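Local coordinates for enzyme subtilase SubTY from Bacillus sp. TY145 (Bacillus sp., PDB 5FFN), which probably cleaves peptide bonds in proteins as a calcium- and sodium-binding serine endopeptidase of the subtilase family, at residues 119-124 against 148-153; 162-167 against 185-190; 178-183 against 221-226. All blocks are in the same frame, centred on the assembly; numbering follows the deposited sequence.

The contacts run from a helical layer through the central sheet to metal-binding loops. All are largely buried. Contact 2 lies deepest, pairing two parallel strands by backbone hydrogen bonds and apolar side chains. Contact 1 joins two helices on the sheet, apolar toward it and edged by partly exposed Arg-122 and Ser-152. Contact 3 has no helix or strand. Two loops meet there through one backbone bond, apolar and charged side chains, and the sodium ion's waters; 221-226 also binds calcium. Partly exposed Glu-223 and Arg-224 edge it. Contacts 2 and 3 share the sodium ion and two waters. Helix 148-159 leads into strand 163-167, tying contact 1 to contact 2, and Ile-150 touches Pro-181 of contact 3.

Contact 1: residues 119-124 against 148-153; sequences AAIRHV and SLIASA
Ile-121 and Arg-122 close on Ala-153 together, and its methyl touches both. Ala-153 CB lies 3.8 Å from Ile-121 CB and also 3.8 Å from Arg-122 CG. The Ile-121 branch CG2 stands anti to the backbone N and reaches the carbonyl of Ala-153, with CG2 to O at 3.4 Å. Its other branch ends in CD1, which meets Ile-150 CG2 at 4.0 Å. These two isoleucine side chains cross at about a right angle.

Arg-122 works along the outer side. Its chain is extended from CG to NE, which carries the guanidinium past Ala-153 to Ser-152. Arg-122 NH2 meets Ser-152 OG at 2.8 Å, at the edge of the group and in its plane. The N-H points poorly at the oxygen (125°), so this bond is weak. A water, also at the edge, accepts from NE and donates to Leu-149 O. Tyr-156 adds a cation-pi contact. A leucine in place of Arg-122 would probably leave Ser-152 OG and the bridging water without their donor and remove the cation-pi partner of Tyr-156.

The helix axes run nearly parallel, 3° apart and 8.8 Å at closest approach. Ile-121 also packs on strands 29-35 and 134-142. Neighbouring parallel helices laid on a parallel sheet are characteristic of the three-layer alpha/beta/alpha fold of subtilases.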
ATOM      1  N   ALA A 119     -14.085   4.776   9.462  1.00 11.00           N
ATOM      2  CA  ALA A 119     -15.095   5.757   9.010  1.00 10.89           C
ATOM      3  C   ALA A 119     -14.893   6.104   7.536  1.00 11.14           C
ATOM      4  O   ALA A 119     -15.867   6.135   6.742  1.00 12.67           O
ATOM      5  CB  ALA A 119     -15.038   6.942   9.842  1.00 10.76           C
ATOM      6  N   ALA A 120     -13.630   6.273   7.158  1.00 12.21           N
ATOM      7  CA  ALA A 120     -13.256   6.624   5.800  1.00 11.58           C
ATOM      8  C   ALA A 120     -13.617   5.505   4.795  1.00 12.02           C
ATOM      9  O   ALA A 120     -14.183   5.782   3.743  1.00 11.26           O
ATOM     10  CB  ALA A 120     -11.807   6.973   5.720  1.00 12.20           C
ATOM     11  N   ILE A 121     -13.349   4.255   5.153  1.00 10.65           N
ATOM     12  CA  ILE A 121     -13.712   3.075   4.309  1.00 11.25           C
ATOM     13  C   ILE A 121     -15.222   2.983   4.058  1.00 11.50           C
ATOM     14  O   ILE A 121     -15.686   2.853   2.934  1.00 11.93           O
ATOM     15  CB  ILE A 121     -13.211   1.764   4.951  1.00 11.21           C
ATOM     16  CG1 ILE A 121     -11.691   1.784   5.067  1.00 10.71           C
ATOM     17  CG2 ILE A 121     -13.656   0.545   4.134  1.00 12.70           C
ATOM     18  CD1 ILE A 121     -11.141   0.711   6.019  1.00  9.74           C
ATOM     19  N   ARG A 122     -15.988   3.075   5.141  1.00 11.86           N
ATOM     20  CA  ARG A 122     -17.445   3.090   5.053  1.00 13.34           C
ATOM     21  C   ARG A 122     -17.971   4.242   4.207  1.00 13.78           C
ATOM     22  O   ARG A 122     -18.897   4.039   3.417  1.00 13.35           O
ATOM     23  CB  ARG A 122     -18.062   3.131   6.440  1.00 14.10           C
ATOM     24  CG  ARG A 122     -17.767   1.881   7.206  1.00 14.82           C
ATOM     25  CD  ARG A 122     -18.341   1.908   8.604  1.00 18.14           C
ATOM     26  NE  ARG A 122     -18.391   0.562   9.150  1.00 21.56           N
ATOM     27  CZ  ARG A 122     -19.399  -0.298   8.986  1.00 21.88           C
ATOM     28  NH1 ARG A 122     -20.484   0.035   8.334  1.00 21.43           N
ATOM     29  NH2 ARG A 122     -19.310  -1.497   9.530  1.00 26.58           N
ATOM     30  N   HIS A 123     -17.345   5.407   4.349  1.00 12.91           N
ATOM     31  CA  HIS A 123     -17.720   6.579   3.575  1.00 14.12           C
ATOM     32  C   HIS A 123     -17.464   6.366   2.065  1.00 14.52           C
ATOM     33  O   HIS A 123     -18.313   6.659   1.250  1.00 14.09           O
ATOM     34  CB  HIS A 123     -17.027   7.813   4.121  1.00 14.00           C
ATOM     35  CG  HIS A 123     -17.463   9.086   3.463  1.00 17.94           C
ATOM     36  ND1 HIS A 123     -18.646   9.720   3.774  1.00 24.86           N
ATOM     37  CD2 HIS A 123     -16.883   9.827   2.494  1.00 21.59           C
ATOM     38  CE1 HIS A 123     -18.785  10.792   3.008  1.00 24.54           C
ATOM     39  NE2 HIS A 123     -17.725  10.891   2.228  1.00 21.71           N
ATOM     40  N   VAL A 124     -16.317   5.801   1.704  1.00 13.39           N
ATOM     41  CA  VAL A 124     -16.076   5.426   0.309  1.00 13.49           C
ATOM     42  C   VAL A 124     -17.238   4.583  -0.233  1.00 12.32           C
ATOM     43  O   VAL A 124     -17.757   4.874  -1.309  1.00 12.75           O
ATOM     44  CB  VAL A 124     -14.736   4.642   0.116  1.00 13.60           C
ATOM     45  CG1 VAL A 124     -14.603   4.120  -1.342  1.00 12.51           C
ATOM     46  CG2 VAL A 124     -13.539   5.480   0.485  1.00 13.94           C
ATOM     47  N   SER A 148     -10.547  -5.356  14.195  1.00 10.34           N
ATOM     48  CA  SER A 148     -11.897  -5.736  13.740  1.00 11.25           C
ATOM     49  C   SER A 148     -12.811  -4.577  13.315  1.00 11.36           C
ATOM     50  O   SER A 148     -13.804  -4.810  12.580  1.00 10.28           O
ATOM     51  CB  SER A 148     -12.577  -6.635  14.757  1.00 11.80           C
ATOM     52  OG  SER A 148     -11.983  -7.928  14.794  1.00 11.89           O
ATOM     53  N   LEU A 149     -12.539  -3.363  13.813  1.00  9.48           N
ATOM     54  CA  LEU A 149     -13.334  -2.215  13.443  1.00 10.50           C
ATOM     55  C   LEU A 149     -13.044  -1.933  11.956  1.00 10.12           C
ATOM     56  O   LEU A 149     -13.923  -1.758  11.129  1.00 10.69           O
ATOM     57  CB  LEU A 149     -12.995  -0.989  14.282  1.00 11.02           C
ATOM     58  CG  LEU A 149     -13.857   0.245  13.952  1.00 13.05           C
ATOM     59  CD1 LEU A 149     -15.370  -0.071  14.186  1.00 14.68           C
ATOM     60  CD2 LEU A 149     -13.391   1.466  14.703  1.00 14.17           C
ATOM     61  N   ILE A 150     -11.777  -1.888  11.623  1.00  9.22           N
ATOM     62  CA  ILE A 150     -11.363  -1.733  10.225  1.00  9.17           C
ATOM     63  C   ILE A 150     -11.900  -2.912   9.378  1.00  7.88           C
ATOM     64  O   ILE A 150     -12.377  -2.700   8.233  1.00  8.63           O
ATOM     65  CB  ILE A 150      -9.834  -1.549  10.128  1.00  8.77           C
ATOM     66  CG1 ILE A 150      -9.475  -0.157  10.624  1.00  9.32           C
ATOM     67  CG2 ILE A 150      -9.314  -1.741   8.668  1.00 11.62           C
ATOM     68  CD1 ILE A 150      -7.989   0.120  10.705  1.00 10.63           C
ATOM     69  N   ALA A 151     -11.841  -4.109   9.917  1.00  8.65           N
ATOM     70  CA  ALA A 151     -12.295  -5.311   9.197  1.00  9.24           C
ATOM     71  C   ALA A 151     -13.784  -5.220   8.881  1.00  9.64           C
ATOM     72  O   ALA A 151     -14.216  -5.533   7.751  1.00  9.61           O
ATOM     73  CB  ALA A 151     -12.019  -6.584  10.026  1.00  9.63           C
ATOM     74  N   SER A 152     -14.574  -4.765   9.874  1.00 10.41           N
ATOM     75  CA  SER A 152     -16.001  -4.548   9.658  1.00 11.26           C
ATOM     76  C   SER A 152     -16.257  -3.573   8.489  1.00 10.99           C
ATOM     77  O   SER A 152     -17.137  -3.826   7.614  1.00 10.98           O
ATOM     78  CB  SER A 152     -16.655  -4.031  10.933  1.00 10.67           C
ATOM     79  OG  SER A 152     -18.028  -3.725  10.710  1.00 13.20           O
ATOM     80  N   ALA A 153     -15.464  -2.511   8.448  1.00 11.27           N
ATOM     81  CA  ALA A 153     -15.565  -1.467   7.396  1.00 11.04           C
ATOM     82  C   ALA A 153     -15.186  -2.043   6.035  1.00 10.71           C
ATOM     83  O   ALA A 153     -15.895  -1.826   5.016  1.00 10.46           O
ATOM     84  CB  ALA A 153     -14.712  -0.308   7.746  1.00 11.71           C
TER
HETATM   85  O   HOH W   1     -16.391  -0.239  10.903  1.00 17.25           O

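Contact 2: residues 162-167 against 185-190; sequences VLIVAA and VNAVAV. With NA (sodium ion), chain E.
Strands 163-167 and 188-190 run parallel, with their short axes 29° apart, and pair Val-165 with Val-188, Ala-166 with Ala-189 and Ala-167 with Val-190. Val-188 N gives an almost straight bond to Ile-164 O (2.8 Å, 179°). Ala-166 N then bonds to Val-188 O, and Val-190 N to Ala-166 O at a more bent angle. Before the first direct bond in the chain, a water accepts from Ile-164 N and donates to Asn-186 O, bridging the two backbones there.

On one face, Val-165 CG1 meets Val-190 CG2 at 3.6 Å. CG1 of Val-165 is anti to the backbone N (chi1 -176°), which puts it beside its own carbonyl carbon, on the side of Val-190. Leu-163 CD1 lies more loosely beside Val-188 CG2. On the other face, Ile-164 CG2 touches Ala-187 CB at 3.9 Å, and Ile-164 CD1 comes near Asn-186 O.

Ala-187 O binds the sodium ion at 2.4 Å, together with Gly-182 O, Leu-184 O and two waters. One of these waters also accepts from Ala-189 N. Apolar side chains and backbone bonds join the strands, while the ion probably fixes the backbone at Ala-187, with no charged side chain of either segment on it.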
ATOM      1  N   VAL A 162     -17.038  -2.333  -3.825  1.00 11.54           N
ATOM      2  CA  VAL A 162     -15.785  -1.559  -3.834  1.00 10.75           C
ATOM      3  C   VAL A 162     -14.613  -2.544  -3.687  1.00 10.40           C
ATOM      4  O   VAL A 162     -14.632  -3.400  -2.786  1.00 11.14           O
ATOM      5  CB  VAL A 162     -15.720  -0.536  -2.659  1.00 11.35           C
ATOM      6  CG1 VAL A 162     -14.366   0.187  -2.634  1.00 11.38           C
ATOM      7  CG2 VAL A 162     -16.844   0.511  -2.767  1.00 12.65           C
ATOM      8  N   LEU A 163     -13.639  -2.471  -4.587  1.00  9.69           N
ATOM      9  CA  LEU A 163     -12.440  -3.321  -4.485  1.00 10.28           C
ATOM     10  C   LEU A 163     -11.515  -2.702  -3.425  1.00 10.49           C
ATOM     11  O   LEU A 163     -11.292  -1.491  -3.425  1.00 11.84           O
ATOM     12  CB  LEU A 163     -11.699  -3.368  -5.810  1.00 11.08           C
ATOM     13  CG  LEU A 163     -10.508  -4.321  -5.853  1.00  9.70           C
ATOM     14  CD1 LEU A 163     -10.998  -5.761  -5.699  1.00 12.16           C
ATOM     15  CD2 LEU A 163      -9.747  -4.128  -7.119  1.00 13.13           C
ATOM     16  N   ILE A 164     -10.957  -3.529  -2.557  1.00 10.37           N
ATOM     17  CA  ILE A 164     -10.011  -3.072  -1.539  1.00  9.71           C
ATOM     18  C   ILE A 164      -8.636  -3.708  -1.802  1.00  9.62           C
ATOM     19  O   ILE A 164      -8.488  -4.951  -1.797  1.00  9.35           O
ATOM     20  CB  ILE A 164     -10.483  -3.387  -0.066  1.00 10.27           C
ATOM     21  CG1 ILE A 164     -11.835  -2.711   0.261  1.00 13.09           C
ATOM     22  CG2 ILE A 164      -9.482  -2.906   0.949  1.00 11.73           C
ATOM     23  CD1 ILE A 164     -12.957  -3.629   0.147  1.00 15.34           C
ATOM     24  N   VAL A 165      -7.658  -2.836  -1.948  1.00  8.71           N
ATOM     25  CA  VAL A 165      -6.275  -3.222  -2.172  1.00  9.07           C
ATOM     26  C   VAL A 165      -5.426  -2.636  -1.045  1.00  8.65           C
ATOM     27  O   VAL A 165      -5.529  -1.439  -0.748  1.00  9.11           O
ATOM     28  CB  VAL A 165      -5.788  -2.738  -3.566  1.00  9.26           C
ATOM     29  CG1 VAL A 165      -4.371  -3.243  -3.798  1.00  9.51           C
ATOM     30  CG2 VAL A 165      -6.706  -3.235  -4.702  1.00 10.40           C
ATOM     31  N   ALA A 166      -4.622  -3.472  -0.364  1.00  9.26           N
ATOM     32  CA  ALA A 166      -3.944  -3.067   0.848  1.00  8.80           C
ATOM     33  C   ALA A 166      -2.555  -3.713   0.971  1.00  9.46           C
ATOM     34  O   ALA A 166      -2.300  -4.824   0.457  1.00  9.55           O
ATOM     35  CB  ALA A 166      -4.775  -3.348   2.097  1.00  9.62           C
ATOM     36  N   ALA A 167      -1.658  -2.982   1.634  1.00  9.68           N
ATOM     37  CA  ALA A 167      -0.292  -3.410   1.770  1.00  9.79           C
ATOM     38  C   ALA A 167      -0.207  -4.676   2.654  1.00  9.79           C
ATOM     39  O   ALA A 167      -0.875  -4.803   3.698  1.00  8.42           O
ATOM     40  CB  ALA A 167       0.547  -2.259   2.395  1.00 10.75           C
ATOM     41  N   VAL A 185      -9.771 -11.437   4.443  1.00 10.92           N
ATOM     42  CA  VAL A 185     -10.188 -12.236   3.292  1.00 11.34           C
ATOM     43  C   VAL A 185     -10.672 -11.389   2.123  1.00 10.63           C
ATOM     44  O   VAL A 185     -10.480 -11.740   0.966  1.00 11.48           O
ATOM     45  CB  VAL A 185     -11.258 -13.315   3.687  1.00 11.96           C
ATOM     46  CG1 VAL A 185     -12.453 -12.671   4.132  1.00 15.98           C
ATOM     47  CG2 VAL A 185     -11.622 -14.137   2.468  1.00 15.74           C
ATOM     48  N   ASN A 186     -11.280 -10.252   2.440  1.00 10.71           N
ATOM     49  CA  ASN A 186     -11.890  -9.392   1.449  1.00 11.91           C
ATOM     50  C   ASN A 186     -11.035  -8.194   1.025  1.00 11.68           C
ATOM     51  O   ASN A 186     -11.525  -7.271   0.385  1.00 11.69           O
ATOM     52  CB  ASN A 186     -13.287  -8.955   1.928  1.00 12.94           C
ATOM     53  CG  ASN A 186     -14.289 -10.126   1.967  1.00 15.16           C
ATOM     54  OD1 ASN A 186     -14.214 -11.012   1.157  1.00 18.51           O
ATOM     55  ND2 ASN A 186     -15.209 -10.087   2.890  1.00 20.06           N
ATOM     56  N   ALA A 187      -9.743  -8.219   1.394  1.00 10.63           N
ATOM     57  CA  ALA A 187      -8.783  -7.220   0.900  1.00 10.99           C
ATOM     58  C   ALA A 187      -7.713  -7.958   0.099  1.00 10.68           C
ATOM     59  O   ALA A 187      -7.302  -9.042   0.485  1.00 10.76           O
ATOM     60  CB  ALA A 187      -8.172  -6.465   2.017  1.00 11.12           C
ATOM     61  N   VAL A 188      -7.260  -7.351  -0.997  1.00  9.84           N
ATOM     62  CA  VAL A 188      -6.140  -7.875  -1.785  1.00  9.52           C
ATOM     63  C   VAL A 188      -4.810  -7.452  -1.114  1.00  9.65           C
ATOM     64  O   VAL A 188      -4.451  -6.283  -1.177  1.00 10.06           O
ATOM     65  CB  VAL A 188      -6.182  -7.331  -3.229  1.00  9.42           C
ATOM     66  CG1 VAL A 188      -4.993  -7.836  -4.013  1.00  8.03           C
ATOM     67  CG2 VAL A 188      -7.511  -7.701  -3.890  1.00  9.53           C
ATOM     68  N   ALA A 189      -4.110  -8.413  -0.503  1.00  9.09           N
ATOM     69  CA  ALA A 189      -2.804  -8.182   0.181  1.00  9.05           C
ATOM     70  C   ALA A 189      -1.718  -8.114  -0.864  1.00  8.74           C
ATOM     71  O   ALA A 189      -1.515  -9.074  -1.652  1.00  9.37           O
ATOM     72  CB  ALA A 189      -2.480  -9.323   1.166  1.00 10.12           C
ATOM     73  N   VAL A 190      -0.952  -7.039  -0.844  1.00  9.19           N
ATOM     74  CA  VAL A 190       0.057  -6.832  -1.856  1.00  8.98           C
ATOM     75  C   VAL A 190       1.472  -6.897  -1.229  1.00  9.81           C
ATOM     76  O   VAL A 190       1.817  -6.095  -0.331  1.00  9.67           O
ATOM     77  CB  VAL A 190      -0.131  -5.513  -2.599  1.00  8.79           C
ATOM     78  CG1 VAL A 190       0.930  -5.371  -3.715  1.00 11.56           C
ATOM     79  CG2 VAL A 190      -1.511  -5.400  -3.213  1.00  9.37           C
TER
HETATM   80 NA    NA E 403      -6.245 -10.383   2.110  1.00 10.15          NA
HETATM   81  O   HOH W   2     -10.967  -6.402  -2.246  1.00  8.61           O
HETATM   82  O   HOH W   3      -5.129 -11.214   0.168  1.00  8.32           O
HETATM   83  O   HOH W   4      -5.509 -12.380   2.997  1.00 10.14           O

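Contact 3: residues 178-183 against 221-226; sequences IGFPGG and IQERDI. With CA (calcium ion), chain C; NA (sodium ion), chain E.
Ile-178 lays its CG2 methyl over Arg-224, 3.6 Å from CA and 3.7 Å from CB. The same methyl lies over one face of the guanidinium, toward its rim. The longer branch of Ile-178 takes CG1 anti to the backbone N (chi1 -171°), and its CD1 reaches Asp-225 O and lies 3.8 Å from Ile-226 CD1. The two isoleucines slide past each other in opposite directions.

Phe-180 receives two neighbours at its ring edge. Arg-224 NH1 lies 3.5 Å from Phe-180 CE1, with the guanidinium plane turned 52° from the ring. The bend in the arginine chain at chi3 folds the group back toward this ring. Glu-223 CG lies 3.9 Å from Phe-180 CE2, and its carboxylate stands nearly perpendicular to the ring. The polar ends have partners beyond the two loops: Glu-223 forms a salt bridge with Lys-146, and Arg-224 NE bonds to Asn-176.

One backbone bond joins the loops directly. Arg-224 N gives to Gly-183 O at 2.8 Å, in the carbonyl plane and on a lone pair. Glu-223 CA makes a CA-H...O contact to this oxygen, and Glu-223 CG lies close to it. Residues 222-225 form a type II turn, with Arg-224 at its third position (phi 80°).

Gly-182 O binds the sodium ion. Two of the ion's waters donate to Asp-225 O, and one of them also to Gln-222 O. On the far side of the turn, Gln-222 OE1 (2.4 Å) and Asp-225 OD2 bind a calcium ion completed by Thr-215, Asp-218, Ile-220 and a water. Asp-225 OD2 also accepts from Gln-222 N, which comes from above the carboxylate plane. A type II turn that ligates calcium on one side and meets the sodium's waters on the other is consistent with the cation-binding loops of subtilases.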
ATOM      1  N   ILE A 178       2.318 -11.255   7.907  1.00 12.32           N
ATOM      2  CA  ILE A 178       1.314 -10.428   7.194  1.00 10.94           C
ATOM      3  C   ILE A 178       0.522  -9.596   8.210  1.00 10.75           C
ATOM      4  O   ILE A 178       0.179 -10.088   9.294  1.00 11.10           O
ATOM      5  CB  ILE A 178       0.400 -11.335   6.302  1.00 11.43           C
ATOM      6  CG1 ILE A 178      -0.514 -10.503   5.385  1.00 11.69           C
ATOM      7  CG2 ILE A 178      -0.408 -12.284   7.154  1.00 10.40           C
ATOM      8  CD1 ILE A 178      -1.342 -11.373   4.388  1.00 11.63           C
ATOM      9  N   GLY A 179       0.261  -8.343   7.886  1.00  9.83           N
ATOM     10  CA  GLY A 179      -0.612  -7.483   8.703  1.00 10.62           C
ATOM     11  C   GLY A 179      -1.966  -7.196   8.048  1.00 10.21           C
ATOM     12  O   GLY A 179      -2.385  -7.852   7.079  1.00  8.92           O
ATOM     13  N   PHE A 180      -2.648  -6.246   8.639  1.00 10.71           N
ATOM     14  CA  PHE A 180      -4.055  -5.949   8.379  1.00 10.26           C
ATOM     15  C   PHE A 180      -4.223  -4.445   8.147  1.00 10.38           C
ATOM     16  O   PHE A 180      -3.577  -3.648   8.825  1.00 10.96           O
ATOM     17  CB  PHE A 180      -4.914  -6.435   9.569  1.00 11.37           C
ATOM     18  CG  PHE A 180      -4.853  -7.916   9.734  1.00 11.16           C
ATOM     19  CD1 PHE A 180      -3.793  -8.497  10.446  1.00 11.10           C
ATOM     20  CD2 PHE A 180      -5.779  -8.743   9.093  1.00 12.23           C
ATOM     21  CE1 PHE A 180      -3.687  -9.898  10.528  1.00 13.61           C
ATOM     22  CE2 PHE A 180      -5.683 -10.133   9.188  1.00 13.68           C
ATOM     23  CZ  PHE A 180      -4.630 -10.703   9.900  1.00 14.01           C
ATOM     24  N   PRO A 181      -5.147  -4.054   7.257  1.00  9.66           N
ATOM     25  CA  PRO A 181      -6.168  -4.927   6.635  1.00  9.61           C
ATOM     26  C   PRO A 181      -5.779  -5.832   5.480  1.00 10.45           C
ATOM     27  O   PRO A 181      -6.635  -6.570   5.006  1.00  9.27           O
ATOM     28  CB  PRO A 181      -7.224  -3.892   6.143  1.00 10.14           C
ATOM     29  CG  PRO A 181      -6.433  -2.753   5.828  1.00 11.42           C
ATOM     30  CD  PRO A 181      -5.367  -2.648   6.882  1.00  9.79           C
ATOM     31  N   GLY A 182      -4.537  -5.764   4.989  1.00 10.50           N
ATOM     32  CA  GLY A 182      -4.103  -6.639   3.901  1.00 11.11           C
ATOM     33  C   GLY A 182      -4.507  -8.093   4.070  1.00 11.01           C
ATOM     34  O   GLY A 182      -5.033  -8.701   3.137  1.00 10.78           O
ATOM     35  N   GLY A 183      -4.266  -8.635   5.278  1.00 10.16           N
ATOM     36  CA  GLY A 183      -4.525 -10.027   5.620  1.00 11.06           C
ATOM     37  C   GLY A 183      -5.986 -10.444   5.741  1.00 11.01           C
ATOM     38  O   GLY A 183      -6.274 -11.626   5.992  1.00 10.40           O
ATOM     39  N   ILE A 221      -7.892 -17.602  -1.442  1.00 14.60           N
ATOM     40  CA  ILE A 221      -7.499 -16.629  -0.422  1.00 14.01           C
ATOM     41  C   ILE A 221      -8.265 -16.903   0.884  1.00 14.35           C
ATOM     42  O   ILE A 221      -9.525 -16.838   0.905  1.00 14.41           O
ATOM     43  CB  ILE A 221      -7.761 -15.174  -0.919  1.00 13.51           C
ATOM     44  CG1 ILE A 221      -6.845 -14.826  -2.090  1.00 13.99           C
ATOM     45  CG2 ILE A 221      -7.616 -14.189   0.210  1.00 14.09           C
ATOM     46  CD1 ILE A 221      -5.358 -14.897  -1.794  1.00 13.28           C
ATOM     47  N   GLN A 222      -7.505 -17.222   1.936  1.00 13.64           N
ATOM     48  CA  GLN A 222      -7.947 -17.198   3.332  1.00 14.33           C
ATOM     49  C   GLN A 222      -7.339 -15.979   4.024  1.00 14.27           C
ATOM     50  O   GLN A 222      -6.499 -15.260   3.462  1.00 12.33           O
ATOM     51  CB  GLN A 222      -7.569 -18.498   4.079  1.00 15.87           C
ATOM     52  CG  GLN A 222      -8.296 -19.767   3.565  1.00 18.46           C
ATOM     53  CD  GLN A 222      -7.617 -20.465   2.381  1.00 20.59           C
ATOM     54  OE1 GLN A 222      -6.391 -20.449   2.234  1.00 21.46           O
ATOM     55  NE2 GLN A 222      -8.432 -21.107   1.537  1.00 22.91           N
ATOM     56  N   GLU A 223      -7.834 -15.693   5.220  1.00 13.96           N
ATOM     57  CA  GLU A 223      -7.198 -14.694   6.059  1.00 14.06           C
ATOM     58  C   GLU A 223      -5.712 -15.056   6.249  1.00 12.55           C
ATOM     59  O   GLU A 223      -5.374 -16.236   6.406  1.00 13.34           O
ATOM     60  CB  GLU A 223      -7.922 -14.606   7.390  1.00 14.73           C
ATOM     61  CG  GLU A 223      -7.513 -13.447   8.230  1.00 16.31           C
ATOM     62  CD  GLU A 223      -8.489 -13.217   9.385  1.00 17.38           C
ATOM     63  OE1 GLU A 223      -9.403 -12.387   9.275  1.00 18.24           O
ATOM     64  OE2 GLU A 223      -8.294 -13.889  10.386  1.00 20.53           O
ATOM     65  N   ARG A 224      -4.846 -14.033   6.150  1.00 11.32           N
ATOM     66  CA  ARG A 224      -3.376 -14.129   6.328  1.00 11.46           C
ATOM     67  C   ARG A 224      -2.681 -14.676   5.051  1.00 11.10           C
ATOM     68  O   ARG A 224      -1.505 -15.032   5.090  1.00 12.52           O
ATOM     69  CB  ARG A 224      -2.976 -14.934   7.570  1.00 12.53           C
ATOM     70  CG  ARG A 224      -3.628 -14.480   8.878  1.00 15.55           C
ATOM     71  CD  ARG A 224      -2.985 -15.212  10.068  1.00 18.72           C
ATOM     72  NE  ARG A 224      -1.653 -14.694  10.353  1.00 18.79           N
ATOM     73  CZ  ARG A 224      -1.413 -13.624  11.107  1.00 21.75           C
ATOM     74  NH1 ARG A 224      -2.395 -12.947  11.686  1.00 21.50           N
ATOM     75  NH2 ARG A 224      -0.167 -13.211  11.276  1.00 19.86           N
ATOM     76  N   ASP A 225      -3.368 -14.637   3.900  1.00 10.59           N
ATOM     77  CA  ASP A 225      -2.729 -15.009   2.659  1.00 11.23           C
ATOM     78  C   ASP A 225      -2.326 -13.768   1.863  1.00 10.96           C
ATOM     79  O   ASP A 225      -3.099 -12.810   1.711  1.00 10.31           O
ATOM     80  CB  ASP A 225      -3.646 -15.835   1.759  1.00 11.87           C
ATOM     81  CG  ASP A 225      -3.888 -17.257   2.255  1.00 11.42           C
ATOM     82  OD1 ASP A 225      -3.262 -17.719   3.210  1.00 11.81           O
ATOM     83  OD2 ASP A 225      -4.762 -17.878   1.643  1.00 12.68           O
ATOM     84  N   ILE A 226      -1.114 -13.808   1.321  1.00 10.13           N
ATOM     85  CA  ILE A 226      -0.679 -12.822   0.331  1.00 10.32           C
ATOM     86  C   ILE A 226      -1.408 -13.106  -0.980  1.00  8.92           C
ATOM     87  O   ILE A 226      -1.607 -14.243  -1.361  1.00 10.73           O
ATOM     88  CB  ILE A 226       0.874 -12.892   0.018  1.00 10.41           C
ATOM     89  CG1 ILE A 226       1.658 -12.763   1.322  1.00  8.96           C
ATOM     90  CG2 ILE A 226       1.290 -11.912  -1.061  1.00 11.50           C
ATOM     91  CD1 ILE A 226       1.536 -11.371   1.949  1.00 11.87           C
TER
HETATM   92 CA    CA C 401      -4.798 -19.939   0.537  1.00 13.81          CA
HETATM   93 NA    NA E 403      -6.245 -10.383   2.110  1.00 10.15          NA
HETATM   94  O   HOH W   4      -5.509 -12.380   2.997  1.00 10.14           O
HETATM   95  O   HOH W   3      -5.129 -11.214   0.168  1.00  8.32           O
HETATM   96  O   HOH W   5      -3.317 -18.949  -0.940  1.00 11.14           O